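Side-chain contacts in acetylserotonin O-methyltransferase (Homo sapiens, PDB 4A6D), which methylates N-acetylserotonin with S-adenosylmethionine as methyl donor, the reaction that yields melatonin: residues T207-P212 with P241-D246; Q158-V163 with L250-H255; C184-G189 with G235-D240. One frame throughout, in Å; residues are numbered along the deposited sequence.

Contact 1 (T207-P212 with P241-D246). With SAM (S-adenosylmethionine), chain D.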
loop_
_atom_site.group_PDB
_atom_site.type_symbol
_atom_site.label_atom_id
_atom_site.label_comp_id
_atom_site.label_asym_id
_atom_site.label_seq_id
_atom_site.Cartn_x
_atom_site.Cartn_y
_atom_site.Cartn_z
ATOM N N THR A 207 28.557 -25.672 -0.716
ATOM C CA THR A 207 29.131 -24.589 -1.500
ATOM C C THR A 207 28.015 -23.597 -1.883
ATOM O O THR A 207 26.984 -24.006 -2.422
ATOM C CB THR A 207 29.908 -25.111 -2.684
ATOM O OG1 THR A 207 30.946 -25.920 -2.156
ATOM C CG2 THR A 207 30.511 -23.986 -3.546
ATOM N N VAL A 208 28.222 -22.306 -1.600
ATOM C CA VAL A 208 27.284 -21.264 -2.017
ATOM C C VAL A 208 27.727 -20.814 -3.420
ATOM O O VAL A 208 28.865 -20.368 -3.597
ATOM C CB VAL A 208 27.165 -20.092 -1.006
ATOM C CG1 VAL A 208 26.253 -18.993 -1.539
ATOM C CG2 VAL A 208 26.653 -20.581 0.352
ATOM N N PHE A 209 26.860 -21.011 -4.423
ATOM C CA PHE A 209 27.133 -20.612 -5.805
ATOM C C PHE A 209 26.346 -19.355 -6.179
ATOM O O PHE A 209 25.130 -19.301 -6.018
ATOM C CB PHE A 209 26.836 -21.755 -6.790
ATOM C CG PHE A 209 27.317 -21.506 -8.201
ATOM C CD1 PHE A 209 26.547 -20.766 -9.098
ATOM C CD2 PHE A 209 28.553 -21.980 -8.624
ATOM C CE1 PHE A 209 26.996 -20.536 -10.394
ATOM C CE2 PHE A 209 28.992 -21.766 -9.926
ATOM C CZ PHE A 209 28.210 -21.057 -10.807
ATOM N N ASP A 210 27.038 -18.344 -6.688
ATOM C CA ASP A 210 26.406 -17.098 -7.111
ATOM C C ASP A 210 27.313 -16.322 -8.055
ATOM O O ASP A 210 28.438 -16.752 -8.310
ATOM C CB ASP A 210 25.944 -16.251 -5.902
ATOM C CG ASP A 210 24.600 -15.571 -6.130
ATOM O OD1 ASP A 210 24.526 -14.691 -7.017
ATOM O OD2 ASP A 210 23.626 -15.892 -5.386
ATOM N N ILE A 211 26.811 -15.193 -8.595
ATOM C CA ILE A 211 27.550 -14.348 -9.523
ATOM C C ILE A 211 28.720 -13.684 -8.781
ATOM O O ILE A 211 28.552 -13.359 -7.588
ATOM C CB ILE A 211 26.626 -13.325 -10.265
ATOM C CG1 ILE A 211 26.039 -12.269 -9.313
ATOM C CG2 ILE A 211 25.537 -14.044 -11.083
ATOM C CD1 ILE A 211 25.592 -10.983 -9.954
ATOM N N PRO A 212 29.893 -13.499 -9.477
ATOM C CA PRO A 212 31.081 -12.892 -8.840
ATOM C C PRO A 212 30.888 -11.705 -7.922
ATOM O O PRO A 212 31.591 -11.625 -6.922
ATOM C CB PRO A 212 31.941 -12.501 -10.034
ATOM C CG PRO A 212 31.641 -13.560 -11.043
ATOM C CD PRO A 212 30.193 -13.890 -10.877
ATOM N N PRO A 241 30.726 -24.530 -15.078
ATOM C CA PRO A 241 30.546 -25.868 -14.466
ATOM C C PRO A 241 30.037 -25.675 -13.032
ATOM O O PRO A 241 30.443 -24.713 -12.347
ATOM C CB PRO A 241 31.938 -26.500 -14.526
ATOM C CG PRO A 241 32.878 -25.342 -14.595
ATOM C CD PRO A 241 32.157 -24.167 -15.187
ATOM N N LEU A 242 29.073 -26.517 -12.613
ATOM C CA LEU A 242 28.508 -26.397 -11.265
ATOM C C LEU A 242 29.414 -27.132 -10.295
ATOM O O LEU A 242 30.063 -28.113 -10.694
ATOM C CB LEU A 242 27.068 -26.945 -11.161
ATOM C CG LEU A 242 26.004 -26.482 -12.177
ATOM C CD1 LEU A 242 24.709 -27.264 -11.981
ATOM C CD2 LEU A 242 25.753 -25.020 -12.094
ATOM N N PRO A 243 29.506 -26.660 -9.026
ATOM C CA PRO A 243 30.296 -27.416 -8.011
ATOM C C PRO A 243 29.735 -28.840 -7.882
ATOM O O PRO A 243 28.533 -29.006 -8.075
ATOM C CB PRO A 243 30.048 -26.622 -6.714
ATOM C CG PRO A 243 29.589 -25.250 -7.185
ATOM C CD PRO A 243 28.796 -25.519 -8.415
ATOM N N GLU A 244 30.577 -29.868 -7.615
ATOM C CA GLU A 244 30.078 -31.249 -7.448
ATOM C C GLU A 244 29.302 -31.293 -6.169
ATOM O O GLU A 244 29.714 -30.670 -5.180
ATOM C CB GLU A 244 31.197 -32.296 -7.426
ATOM C CG GLU A 244 31.529 -32.830 -8.813
ATOM C CD GLU A 244 33.001 -32.743 -9.191
ATOM O OE1 GLU A 244 33.495 -31.613 -9.428
ATOM O OE2 GLU A 244 33.662 -33.807 -9.246
ATOM N N ALA A 245 28.129 -31.932 -6.208
ATOM C CA ALA A 245 27.219 -31.984 -5.063
ATOM C C ALA A 245 26.255 -33.150 -5.210
ATOM O O ALA A 245 25.996 -33.612 -6.331
ATOM C CB ALA A 245 26.431 -30.678 -4.950
ATOM N N ASP A 246 25.741 -33.631 -4.066
ATOM C CA ASP A 246 24.785 -34.729 -3.993
ATOM C C ASP A 246 23.416 -34.104 -4.059
ATOM O O ASP A 246 22.487 -34.722 -4.574
ATOM C CB ASP A 246 24.960 -35.515 -2.670
ATOM C CG ASP A 246 26.352 -36.091 -2.490
ATOM O OD1 ASP A 246 26.803 -36.829 -3.377
ATOM O OD2 ASP A 246 26.989 -35.797 -1.460
HETATM N N SAM D . 18.648 -18.166 -2.627
HETATM C CA SAM D . 18.617 -16.838 -1.975
HETATM C C SAM D . 17.451 -16.559 -1.003
HETATM O O SAM D . 16.406 -17.149 -1.184
HETATM O OXT SAM D . 17.525 -15.744 -0.027
HETATM C CB SAM D . 18.729 -15.813 -3.074
HETATM C CG SAM D . 17.482 -15.723 -3.962
HETATM S SD SAM D . 17.737 -14.360 -5.155
HETATM C CE SAM D . 16.099 -14.103 -5.701
HETATM C "C5'" SAM D . 18.292 -15.212 -6.668
HETATM C "C4'" SAM D . 19.806 -15.405 -6.497
HETATM O "O4'" SAM D . 20.243 -15.964 -7.722
HETATM C "C3'" SAM D . 20.575 -14.041 -6.303
HETATM O "O3'" SAM D . 21.465 -14.100 -5.176
HETATM C "C2'" SAM D . 21.284 -13.861 -7.685
HETATM O "O2'" SAM D . 22.518 -13.142 -7.712
HETATM C "C1'" SAM D . 21.492 -15.329 -8.097
HETATM N N9 SAM D . 21.699 -15.490 -9.551
HETATM C C8 SAM D . 20.947 -14.904 -10.566
HETATM N N7 SAM D . 21.402 -15.274 -11.726
HETATM C C5 SAM D . 22.521 -16.079 -11.546
HETATM C C6 SAM D . 23.437 -16.745 -12.382
HETATM N N6 SAM D . 23.248 -16.701 -13.723
HETATM N N1 SAM D . 24.437 -17.515 -11.822
HETATM C C2 SAM D . 24.627 -17.561 -10.496
HETATM N N3 SAM D . 23.776 -16.925 -9.676
HETATM C C4 SAM D . 22.707 -16.243 -10.133
#
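F209 and P243 meet through carbon alone, the flat ring of a strand residue against the pyrrolidine of a loop. From CB, which leaves strand 205-210 toward the loop, the side chain of F209 holds CG anti to the backbone N (chi1 -170°), and this carries the ring between the loop and the cofactor. Beyond CG the two halves of the ring serve different neighbours. CD2 rests 3.6 Å from CD of P243, with CG of the same proline almost as near. One atom further out, CE2 approaches the carbonyl O of P241 at 4.1 Å, a looser touch. The other half, CD1 and CE1, turns to the adenine, CE1 standing 3.8 Å from C2 of SAM. The side chains of F209 and P243 cross at about a right angle, and proline suits the spot because its rigid ring offers a compact apolar surface. T207, two residues back on the same side of the strand, extends this surface: its CG2 lies 4.0 Å from CG of P243, while OG1 is directed elsewhere and is hydrogen-bonded to D231.

Past the ring the strand ends at the cofactor. The carboxylate of D210 takes both ribose hydroxyls, OD1 accepting a hydrogen bond from O2' of SAM (2.6 Å) and OD2 one from O3' of SAM (2.8 Å). OD1 also accepts the backbone N of I211, on its anti side and 16° out of the carboxylate plane, which helps fix the rotation of the group; OD2 has a second donor in the backbone N of G189. I211 adds CG2, 3.7 Å from N3 of SAM. An acidic residue closing the second strand and holding the ribose diol is a hallmark of the Rossmann-like class I methyltransferase fold.

Contact 2 (Q158-V163 with L250-H255). With SAM (S-adenosylmethionine), chain D.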
loop_
_atom_site.group_PDB
_atom_site.type_symbol
_atom_site.label_atom_id
_atom_site.label_comp_id
_atom_site.label_asym_id
_atom_site.label_seq_id
_atom_site.Cartn_x
_atom_site.Cartn_y
_atom_site.Cartn_z
ATOM N N GLN A 158 21.013 -8.234 1.996
ATOM C CA GLN A 158 20.667 -8.144 3.410
ATOM C C GLN A 158 19.177 -8.434 3.557
ATOM O O GLN A 158 18.774 -9.075 4.526
ATOM C CB GLN A 158 20.948 -6.736 3.950
ATOM C CG GLN A 158 22.412 -6.329 4.136
ATOM C CD GLN A 158 22.503 -4.830 4.400
ATOM O OE1 GLN A 158 21.935 -4.000 3.674
ATOM N NE2 GLN A 158 23.193 -4.443 5.464
ATOM N N ALA A 159 18.370 -7.960 2.587
ATOM C CA ALA A 159 16.912 -8.097 2.582
ATOM C C ALA A 159 16.499 -9.543 2.467
ATOM O O ALA A 159 15.731 -10.033 3.301
ATOM C CB ALA A 159 16.296 -7.268 1.452
ATOM N N LEU A 160 17.051 -10.238 1.475
ATOM C CA LEU A 160 16.748 -11.646 1.213
ATOM C C LEU A 160 17.124 -12.666 2.285
ATOM O O LEU A 160 16.383 -13.635 2.467
ATOM C CB LEU A 160 17.133 -12.070 -0.217
ATOM C CG LEU A 160 16.023 -11.757 -1.253
ATOM C CD1 LEU A 160 15.953 -10.272 -1.607
ATOM C CD2 LEU A 160 16.177 -12.564 -2.492
ATOM N N GLN A 161 18.206 -12.418 3.047
ATOM C CA GLN A 161 18.646 -13.336 4.106
ATOM C C GLN A 161 17.687 -13.452 5.289
ATOM O O GLN A 161 17.634 -14.486 5.974
ATOM C CB GLN A 161 20.079 -13.003 4.567
ATOM C CG GLN A 161 20.239 -11.856 5.564
ATOM C CD GLN A 161 21.660 -11.712 6.056
ATOM O OE1 GLN A 161 22.559 -12.515 5.730
ATOM N NE2 GLN A 161 21.886 -10.679 6.867
ATOM N N GLU A 162 16.921 -12.371 5.508
ATOM C CA GLU A 162 15.994 -12.184 6.607
ATOM C C GLU A 162 14.886 -13.219 6.758
ATOM O O GLU A 162 14.625 -13.644 7.895
ATOM C CB GLU A 162 15.504 -10.746 6.652
ATOM C CG GLU A 162 16.603 -9.791 7.084
ATOM C CD GLU A 162 16.177 -8.350 7.241
ATOM O OE1 GLU A 162 15.201 -7.942 6.575
ATOM O OE2 GLU A 162 16.843 -7.619 8.009
ATOM N N VAL A 163 14.272 -13.677 5.643
ATOM C CA VAL A 163 13.199 -14.678 5.746
ATOM C C VAL A 163 13.670 -16.022 6.347
ATOM O O VAL A 163 12.921 -16.669 7.103
ATOM C CB VAL A 163 12.370 -14.845 4.447
ATOM C CG1 VAL A 163 13.155 -15.607 3.371
ATOM C CG2 VAL A 163 11.015 -15.513 4.744
ATOM N N LEU A 250 17.649 -24.887 -4.848
ATOM C CA LEU A 250 17.219 -23.706 -5.614
ATOM C C LEU A 250 16.141 -22.966 -4.807
ATOM O O LEU A 250 14.957 -23.332 -4.874
ATOM C CB LEU A 250 16.699 -24.054 -7.028
ATOM C CG LEU A 250 17.687 -24.438 -8.127
ATOM C CD1 LEU A 250 16.935 -24.892 -9.357
ATOM C CD2 LEU A 250 18.552 -23.268 -8.538
ATOM N N ALA A 251 16.569 -22.014 -3.945
ATOM C CA ALA A 251 15.637 -21.233 -3.094
ATOM C C ALA A 251 15.430 -19.878 -3.753
ATOM O O ALA A 251 16.394 -19.131 -3.960
ATOM C CB ALA A 251 16.188 -21.067 -1.683
ATOM N N ARG A 252 14.177 -19.608 -4.167
ATOM C CA ARG A 252 13.760 -18.376 -4.842
ATOM C C ARG A 252 14.586 -18.082 -6.095
ATOM O O ARG A 252 14.946 -16.937 -6.369
ATOM C CB ARG A 252 13.726 -17.180 -3.876
ATOM C CG ARG A 252 12.627 -17.256 -2.812
ATOM C CD ARG A 252 13.238 -16.841 -1.509
ATOM N NE ARG A 252 12.710 -15.578 -1.025
ATOM C CZ ARG A 252 13.321 -14.788 -0.146
ATOM N NH1 ARG A 252 14.536 -15.084 0.292
ATOM N NH2 ARG A 252 12.730 -13.678 0.279
ATOM N N VAL A 253 14.891 -19.123 -6.855
ATOM C CA VAL A 253 15.624 -18.930 -8.090
ATOM C C VAL A 253 14.619 -19.116 -9.216
ATOM O O VAL A 253 14.451 -18.218 -10.003
ATOM C CB VAL A 253 16.859 -19.884 -8.197
ATOM C CG1 VAL A 253 17.437 -19.879 -9.606
ATOM C CG2 VAL A 253 17.922 -19.523 -7.165
ATOM N N LEU A 254 13.920 -20.256 -9.258
ATOM C CA LEU A 254 12.963 -20.591 -10.323
ATOM C C LEU A 254 11.853 -19.545 -10.544
ATOM O O LEU A 254 11.482 -19.249 -11.681
ATOM C CB LEU A 254 12.384 -22.023 -10.098
ATOM C CG LEU A 254 13.365 -23.203 -10.244
ATOM C CD1 LEU A 254 12.645 -24.542 -10.107
ATOM C CD2 LEU A 254 14.129 -23.158 -11.584
ATOM N N HIS A 255 11.366 -18.945 -9.475
ATOM C CA HIS A 255 10.311 -17.934 -9.604
ATOM C C HIS A 255 10.737 -16.655 -10.364
ATOM O O HIS A 255 9.862 -15.915 -10.812
ATOM C CB HIS A 255 9.636 -17.648 -8.241
ATOM C CG HIS A 255 10.429 -16.764 -7.326
ATOM N ND1 HIS A 255 9.822 -16.069 -6.293
ATOM C CD2 HIS A 255 11.750 -16.470 -7.322
ATOM C CE1 HIS A 255 10.788 -15.366 -5.717
ATOM N NE2 HIS A 255 11.964 -15.599 -6.287
HETATM N N SAM D . 18.648 -18.166 -2.627
HETATM C CA SAM D . 18.617 -16.838 -1.975
HETATM C C SAM D . 17.451 -16.559 -1.003
HETATM O O SAM D . 16.406 -17.149 -1.184
HETATM O OXT SAM D . 17.525 -15.744 -0.027
HETATM C CB SAM D . 18.729 -15.813 -3.074
HETATM C CG SAM D . 17.482 -15.723 -3.962
HETATM S SD SAM D . 17.737 -14.360 -5.155
HETATM C CE SAM D . 16.099 -14.103 -5.701
HETATM C "C5'" SAM D . 18.292 -15.212 -6.668
HETATM C "C4'" SAM D . 19.806 -15.405 -6.497
HETATM O "O4'" SAM D . 20.243 -15.964 -7.722
HETATM C "C3'" SAM D . 20.575 -14.041 -6.303
HETATM O "O3'" SAM D . 21.465 -14.100 -5.176
HETATM C "C2'" SAM D . 21.284 -13.861 -7.685
HETATM O "O2'" SAM D . 22.518 -13.142 -7.712
HETATM C "C1'" SAM D . 21.492 -15.329 -8.097
HETATM N N9 SAM D . 21.699 -15.490 -9.551
HETATM C C8 SAM D . 20.947 -14.904 -10.566
HETATM N N7 SAM D . 21.402 -15.274 -11.726
HETATM C C5 SAM D . 22.521 -16.079 -11.546
HETATM C C6 SAM D . 23.437 -16.745 -12.382
HETATM N N6 SAM D . 23.248 -16.701 -13.723
HETATM N N1 SAM D . 24.437 -17.515 -11.822
HETATM C C2 SAM D . 24.627 -17.561 -10.496
HETATM N N3 SAM D . 23.776 -16.925 -9.676
HETATM C C4 SAM D . 22.707 -16.243 -10.133
#
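NH1 of R252 donates to two acceptors at once, the backbone O of L160 and the carboxylate O of SAM. The bond to L160 O is 3.2 Å long and nearly straight (164°), with the acceptor in the guanidinium plane and the donor tilted 24° from the carbonyl plane. The one to O of SAM has the same length, and the other carboxylate oxygen, OXT, lies close to NH1 as well. A positive group beside the carboxylate of the methionine moiety would probably be favourable, and arginine has the reach and flat donor geometry; its chain bends at chi2 and chi3 to bring the head round.

Aliphatic groups flank the guanidinium on its opposite faces, each displaced toward the rim. CG1 of V163 sits 3.2 Å above the plane on one side, and CD2 of L160 is more distant on the other. Leucine has a further role: its CD2 is 3.6 Å from both SD and CE of SAM, so one branched residue borders the arginine and the methyl to be transferred. V163 also packs on Y9 of the second subunit, which places this side of the arginine next to the dimer partner.

Where strand 247-251 ends, the backbone O of A251 accepts the amino N of SAM at 2.8 Å. Beyond it, H255, probably the proton donor/acceptor, has CE of SAM at its ring edge, and its ND1 is hydrogen-bonded to E311. A strand end holding the amino acid part of the cofactor, with the probable base just after it, marks the methyl-transfer site of this cation-independent O-methyltransferase.

Contact 3 (C184-G189 with G235-D240). With SAM (S-adenosylmethionine), chain D.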
loop_
_atom_site.group_PDB
_atom_site.type_symbol
_atom_site.label_atom_id
_atom_site.label_comp_id
_atom_site.label_asym_id
_atom_site.label_seq_id
_atom_site.Cartn_x
_atom_site.Cartn_y
_atom_site.Cartn_z
ATOM N N CYS A 184 25.021 -27.970 -2.608
ATOM C CA CYS A 184 25.316 -26.731 -3.329
ATOM C C CYS A 184 24.079 -25.844 -3.372
ATOM O O CYS A 184 23.030 -26.274 -3.857
ATOM C CB CYS A 184 25.889 -26.980 -4.725
ATOM S SG CYS A 184 26.200 -25.461 -5.672
ATOM N N ASP A 185 24.193 -24.624 -2.822
ATOM C CA ASP A 185 23.096 -23.640 -2.850
ATOM C C ASP A 185 23.300 -22.758 -4.073
ATOM O O ASP A 185 24.184 -21.893 -4.077
ATOM C CB ASP A 185 23.013 -22.797 -1.561
ATOM C CG ASP A 185 21.689 -22.065 -1.390
ATOM O OD1 ASP A 185 20.829 -22.161 -2.299
ATOM O OD2 ASP A 185 21.520 -21.366 -0.364
ATOM N N LEU A 186 22.552 -23.062 -5.149
ATOM C CA LEU A 186 22.656 -22.352 -6.430
ATOM C C LEU A 186 21.920 -21.067 -6.338
ATOM O O LEU A 186 20.696 -21.078 -6.194
ATOM C CB LEU A 186 22.086 -23.210 -7.564
ATOM C CG LEU A 186 22.875 -24.443 -7.938
ATOM C CD1 LEU A 186 22.028 -25.362 -8.734
ATOM C CD2 LEU A 186 24.103 -24.080 -8.729
ATOM N N GLY A 187 22.650 -19.962 -6.370
ATOM C CA GLY A 187 22.056 -18.639 -6.205
ATOM C C GLY A 187 21.861 -18.421 -4.724
ATOM O O GLY A 187 20.861 -17.849 -4.308
ATOM N N GLY A 188 22.801 -18.936 -3.933
ATOM C CA GLY A 188 22.755 -18.902 -2.475
ATOM C C GLY A 188 22.900 -17.556 -1.799
ATOM O O GLY A 188 22.725 -17.469 -0.579
ATOM N N GLY A 189 23.251 -16.521 -2.572
ATOM C CA GLY A 189 23.407 -15.151 -2.082
ATOM C C GLY A 189 24.455 -14.998 -0.999
ATOM O O GLY A 189 25.588 -15.465 -1.151
ATOM N N GLY A 235 30.310 -17.717 -10.221
ATOM C CA GLY A 235 30.036 -18.044 -11.609
ATOM C C GLY A 235 28.618 -17.794 -12.072
ATOM O O GLY A 235 27.816 -17.152 -11.381
ATOM N N ASP A 236 28.317 -18.308 -13.270
ATOM C CA ASP A 236 27.003 -18.197 -13.885
ATOM C C ASP A 236 26.382 -19.604 -13.995
ATOM O O ASP A 236 26.850 -20.409 -14.790
ATOM C CB ASP A 236 27.129 -17.505 -15.264
ATOM C CG ASP A 236 25.850 -17.462 -16.083
ATOM O OD1 ASP A 236 24.754 -17.808 -15.529
ATOM O OD2 ASP A 236 25.921 -17.063 -17.257
ATOM N N PHE A 237 25.308 -19.878 -13.255
ATOM C CA PHE A 237 24.706 -21.217 -13.314
ATOM C C PHE A 237 24.110 -21.668 -14.663
ATOM O O PHE A 237 23.897 -22.868 -14.879
ATOM C CB PHE A 237 23.846 -21.564 -12.097
ATOM C CG PHE A 237 22.735 -20.614 -11.713
ATOM C CD1 PHE A 237 21.920 -20.034 -12.687
ATOM C CD2 PHE A 237 22.442 -20.370 -10.379
ATOM C CE1 PHE A 237 20.840 -19.225 -12.328
ATOM C CE2 PHE A 237 21.388 -19.524 -10.023
ATOM C CZ PHE A 237 20.605 -18.944 -11.003
ATOM N N PHE A 238 23.958 -20.718 -15.602
ATOM C CA PHE A 238 23.470 -21.009 -16.954
ATOM C C PHE A 238 24.536 -21.507 -17.890
ATOM O O PHE A 238 24.189 -22.054 -18.930
ATOM C CB PHE A 238 22.740 -19.800 -17.575
ATOM C CG PHE A 238 21.403 -19.533 -16.933
ATOM C CD1 PHE A 238 20.375 -20.466 -17.018
ATOM C CD2 PHE A 238 21.186 -18.372 -16.207
ATOM C CE1 PHE A 238 19.153 -20.243 -16.378
ATOM C CE2 PHE A 238 19.953 -18.131 -15.596
ATOM C CZ PHE A 238 18.954 -19.085 -15.657
ATOM N N LYS A 239 25.830 -21.349 -17.550
ATOM C CA LYS A 239 26.877 -21.786 -18.468
ATOM C C LYS A 239 28.162 -22.327 -17.836
ATOM O O LYS A 239 28.877 -23.091 -18.492
ATOM C CB LYS A 239 27.178 -20.698 -19.510
ATOM C CG LYS A 239 27.169 -19.274 -18.953
ATOM C CD LYS A 239 27.236 -18.218 -20.038
ATOM C CE LYS A 239 25.883 -17.734 -20.512
ATOM N NZ LYS A 239 26.022 -16.630 -21.512
ATOM N N ASP A 240 28.466 -21.941 -16.581
ATOM C CA ASP A 240 29.695 -22.386 -15.912
ATOM C C ASP A 240 29.611 -23.798 -15.372
ATOM O O ASP A 240 28.499 -24.275 -15.216
ATOM C CB ASP A 240 30.027 -21.423 -14.777
ATOM C CG ASP A 240 30.535 -20.082 -15.250
ATOM O OD1 ASP A 240 30.861 -19.959 -16.451
ATOM O OD2 ASP A 240 30.707 -19.194 -14.409
HETATM N N SAM D . 18.648 -18.166 -2.627
HETATM C CA SAM D . 18.617 -16.838 -1.975
HETATM C C SAM D . 17.451 -16.559 -1.003
HETATM O O SAM D . 16.406 -17.149 -1.184
HETATM O OXT SAM D . 17.525 -15.744 -0.027
HETATM C CB SAM D . 18.729 -15.813 -3.074
HETATM C CG SAM D . 17.482 -15.723 -3.962
HETATM S SD SAM D . 17.737 -14.360 -5.155
HETATM C CE SAM D . 16.099 -14.103 -5.701
HETATM C "C5'" SAM D . 18.292 -15.212 -6.668
HETATM C "C4'" SAM D . 19.806 -15.405 -6.497
HETATM O "O4'" SAM D . 20.243 -15.964 -7.722
HETATM C "C3'" SAM D . 20.575 -14.041 -6.303
HETATM O "O3'" SAM D . 21.465 -14.100 -5.176
HETATM C "C2'" SAM D . 21.284 -13.861 -7.685
HETATM O "O2'" SAM D . 22.518 -13.142 -7.712
HETATM C "C1'" SAM D . 21.492 -15.329 -8.097
HETATM N N9 SAM D . 21.699 -15.490 -9.551
HETATM C C8 SAM D . 20.947 -14.904 -10.566
HETATM N N7 SAM D . 21.402 -15.274 -11.726
HETATM C C5 SAM D . 22.521 -16.079 -11.546
HETATM C C6 SAM D . 23.437 -16.745 -12.382
HETATM N N6 SAM D . 23.248 -16.701 -13.723
HETATM N N1 SAM D . 24.437 -17.515 -11.822
HETATM C C2 SAM D . 24.627 -17.561 -10.496
HETATM N N3 SAM D . 23.776 -16.925 -9.676
HETATM C C4 SAM D . 22.707 -16.243 -10.133
#
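F237 is wedged against L186 and G187 on one side and the cofactor on another. Its CD2 touches CB of L186 at 4.0 Å, and the backbone N of G187 comes to the ring edge, in plane, 3.9 Å from CE2. The adenine lies over one face, N1 of SAM 3.5 Å above the ring plane and over its centre. Glycine suits G187: its phi is positive, and a CB would press on F237 and clash with the ribose O4' of SAM. G187 and G189 follow the first strand in a glycine-rich turn, consistent with the Rossmann-type signature of these methyltransferases, and G187 O accepts N of SAM. Replacing F237 by an alanine would probably strip the adenine of the flat surface beneath that face and open a gap beside L186.

The 236-240 side is looser, partly open to solvent, and held by polar bonds. OD1 of D236 accepts N6 of SAM at 2.6 Å and the backbone N of F238 at 3.0 Å, the latter forming an Asx turn, while N of F237 donates to N1 of SAM. OD2 of partly exposed D240 in turn accepts the backbone N of D236.

All three contacts serve one cofactor beside one Rossmann-like sheet, each joining a strand or its end to a loop or helix. Contacts 1 and 3 are close companions, centres about 5 Å apart, because neighbouring strands 205-210 and 182-186 are joined by backbone hydrogen bonds from F209 to D185 and probably to G187, and F209 packs on F237. Contact 2 lies nearer the middle of the chain, its centre about 16 Å from that of contact 1, and brings in a helix and the second subunit. V253 and L250 link it to contact 3 by packing on F237 and L186. Contacts 2 and 3 are buried, whereas contact 1 reaches the surface at P241. Contacts 1 and 3 are mainly apolar across their segments; contact 2 relies on a charged guanidinium.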